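Local coordinates for protein trilobed Protease (Pyrococcus furiosus, PDB 2GOP) that forms the open-Velcro beta-propeller domain of a protease from a hyperthermophilic archaeon and probably controls substrate access to the active site, at residues A[56-61]-A[71-76]. Residues are numbered along the deposited sequence; the frame is centred on the assembly and turned at random.
Sequences RFIENA and KKIAFM
I58 meets I73 and F75 where two neighbouring blades of the beta-propeller pack face to face, strand 55-59 being the outermost strand of one four-stranded blade and strand 72-79 an inner strand of the next. From CB of I58 the branches divide. CG2 of I58 stands anti to the backbone N and sits over one face of the F75 ring in a CH-pi contact, 4.0 Å from the centroid and 21° off the ring normal, displaced toward the rim near CZ. The other branch runs through CG1 (chi2 174°), and CD1 of I58 ends 3.5 Å from CG2 of I73, tip to tip, while touching CE1 of F75 at 3.9 Å. Just beyond strand 55-59, in the link to the next blade, CB of A61 approaches CD2 of F75 obliquely at 3.4 Å. I45 and the W88 ring also touch F75. Without the ring, as with an alanine at F75, CG2 of I58 and CB of A61 would probably lose their shared surface and a gap would open between the blades. No hydrogen bond joins the two segments, but CA of A61 makes a C-H...O contact with the carbonyl O of M76 at 3.4 Å.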
loop_
_atom_site.group_PDB
_atom_site.type_symbol
_atom_site.label_atom_id
_atom_site.label_comp_id
_atom_site.label_asym_id
_atom_site.label_seq_id
_atom_site.Cartn_x
_atom_site.Cartn_y
_atom_site.Cartn_z
ATOM N N ARG A 56 -19.405 21.375 -19.806
ATOM C CA ARG A 56 -18.344 21.461 -20.799
ATOM C C ARG A 56 -17.575 20.149 -20.742
ATOM O O ARG A 56 -17.573 19.483 -19.720
ATOM C CB ARG A 56 -17.443 22.674 -20.528
ATOM C CG ARG A 56 -18.136 24.005 -20.852
ATOM C CD ARG A 56 -17.183 25.208 -20.821
ATOM N NE ARG A 56 -16.927 25.954 -19.568
ATOM C CZ ARG A 56 -17.419 25.755 -18.338
ATOM N NH1 ARG A 56 -18.282 24.788 -18.022
ATOM N NH2 ARG A 56 -17.021 26.579 -17.373
ATOM N N PHE A 57 -16.945 19.776 -21.848
ATOM C CA PHE A 57 -16.298 18.472 -21.959
ATOM C C PHE A 57 -14.868 18.610 -22.478
ATOM O O PHE A 57 -14.595 19.440 -23.345
ATOM C CB PHE A 57 -17.112 17.560 -22.887
ATOM C CG PHE A 57 -18.540 17.357 -22.444
ATOM C CD1 PHE A 57 -18.865 16.361 -21.536
ATOM C CD2 PHE A 57 -19.559 18.163 -22.937
ATOM C CE1 PHE A 57 -20.178 16.173 -21.112
ATOM C CE2 PHE A 57 -20.874 17.975 -22.524
ATOM C CZ PHE A 57 -21.176 16.974 -21.607
ATOM N N ILE A 58 -13.958 17.816 -21.920
ATOM C CA ILE A 58 -12.628 17.633 -22.491
ATOM C C ILE A 58 -12.427 16.145 -22.761
ATOM O O ILE A 58 -12.369 15.337 -21.830
ATOM C CB ILE A 58 -11.516 18.150 -21.562
ATOM C CG1 ILE A 58 -11.721 19.633 -21.224
ATOM C CG2 ILE A 58 -10.164 17.937 -22.208
ATOM C CD1 ILE A 58 -10.727 20.173 -20.171
ATOM N N GLU A 59 -12.336 15.783 -24.037
ATOM C CA GLU A 59 -12.220 14.379 -24.442
ATOM C C GLU A 59 -10.850 13.797 -24.112
ATOM O O GLU A 59 -9.853 14.522 -24.059
ATOM C CB GLU A 59 -12.468 14.221 -25.945
ATOM C CG GLU A 59 -13.931 14.212 -26.366
ATOM C CD GLU A 59 -14.100 14.136 -27.882
ATOM O OE1 GLU A 59 -13.376 13.343 -28.532
ATOM O OE2 GLU A 59 -14.961 14.865 -28.425
ATOM N N ASN A 60 -10.811 12.482 -23.902
ATOM C CA ASN A 60 -9.555 11.752 -23.801
ATOM C C ASN A 60 -8.654 12.317 -22.700
ATOM O O ASN A 60 -7.482 12.605 -22.926
ATOM C CB ASN A 60 -8.847 11.763 -25.169
ATOM C CG ASN A 60 -7.596 10.898 -25.199
ATOM O OD1 ASN A 60 -7.413 10.005 -24.364
ATOM N ND2 ASN A 60 -6.723 11.163 -26.169
ATOM N N ALA A 61 -9.209 12.455 -21.503
ATOM C CA ALA A 61 -8.521 13.134 -20.411
ATOM C C ALA A 61 -8.946 12.604 -19.044
ATOM O O ALA A 61 -10.088 12.178 -18.863
ATOM C CB ALA A 61 -8.800 14.627 -20.486
ATOM N N LYS A 71 -10.643 29.808 -13.942
ATOM C CA LYS A 71 -10.349 30.245 -15.326
ATOM C C LYS A 71 -9.576 29.212 -16.146
ATOM O O LYS A 71 -9.522 29.306 -17.366
ATOM C CB LYS A 71 -9.553 31.545 -15.324
ATOM C CG LYS A 71 -10.312 32.754 -14.795
ATOM C CD LYS A 71 -9.422 33.984 -14.827
ATOM C CE LYS A 71 -10.060 35.175 -14.105
ATOM N NZ LYS A 71 -9.176 36.377 -14.161
ATOM N N LYS A 72 -8.971 28.237 -15.476
ATOM C CA LYS A 72 -8.196 27.201 -16.156
ATOM C C LYS A 72 -8.493 25.816 -15.619
ATOM O O LYS A 72 -8.960 25.653 -14.497
ATOM C CB LYS A 72 -6.699 27.461 -15.985
ATOM C CG LYS A 72 -6.240 28.784 -16.541
ATOM C CD LYS A 72 -4.755 28.958 -16.386
ATOM C CE LYS A 72 -4.304 30.345 -16.850
ATOM N NZ LYS A 72 -4.869 30.729 -18.177
ATOM N N ILE A 73 -8.177 24.813 -16.424
ATOM C CA ILE A 73 -8.173 23.437 -15.959
ATOM C C ILE A 73 -6.926 22.716 -16.477
ATOM O O ILE A 73 -6.614 22.761 -17.664
ATOM C CB ILE A 73 -9.485 22.688 -16.360
ATOM C CG1 ILE A 73 -9.518 21.292 -15.740
ATOM C CG2 ILE A 73 -9.632 22.608 -17.867
ATOM C CD1 ILE A 73 -10.882 20.671 -15.742
ATOM N N ALA A 74 -6.201 22.076 -15.569
ATOM C CA ALA A 74 -5.096 21.213 -15.944
ATOM C C ALA A 74 -5.614 19.777 -15.979
ATOM O O ALA A 74 -6.541 19.418 -15.245
ATOM C CB ALA A 74 -3.935 21.352 -14.950
ATOM N N PHE A 75 -5.025 18.954 -16.838
ATOM C CA PHE A 75 -5.435 17.564 -16.918
ATOM C C PHE A 75 -4.351 16.716 -17.524
ATOM O O PHE A 75 -3.364 17.237 -18.030
ATOM C CB PHE A 75 -6.739 17.418 -17.713
ATOM C CG PHE A 75 -6.658 17.907 -19.135
ATOM C CD1 PHE A 75 -6.903 19.244 -19.442
ATOM C CD2 PHE A 75 -6.375 17.025 -20.177
ATOM C CE1 PHE A 75 -6.864 19.693 -20.768
ATOM C CE2 PHE A 75 -6.332 17.470 -21.493
ATOM C CZ PHE A 75 -6.578 18.799 -21.786
ATOM N N MET A 76 -4.567 15.406 -17.491
ATOM C CA MET A 76 -3.600 14.458 -18.015
ATOM C C MET A 76 -4.158 13.735 -19.233
ATOM O O MET A 76 -5.332 13.359 -19.255
ATOM C CB MET A 76 -3.254 13.444 -16.936
ATOM C CG MET A 76 -1.872 12.855 -17.063
ATOM S SD MET A 76 -1.818 11.162 -16.460
ATOM C CE MET A 76 -2.441 10.393 -17.944
#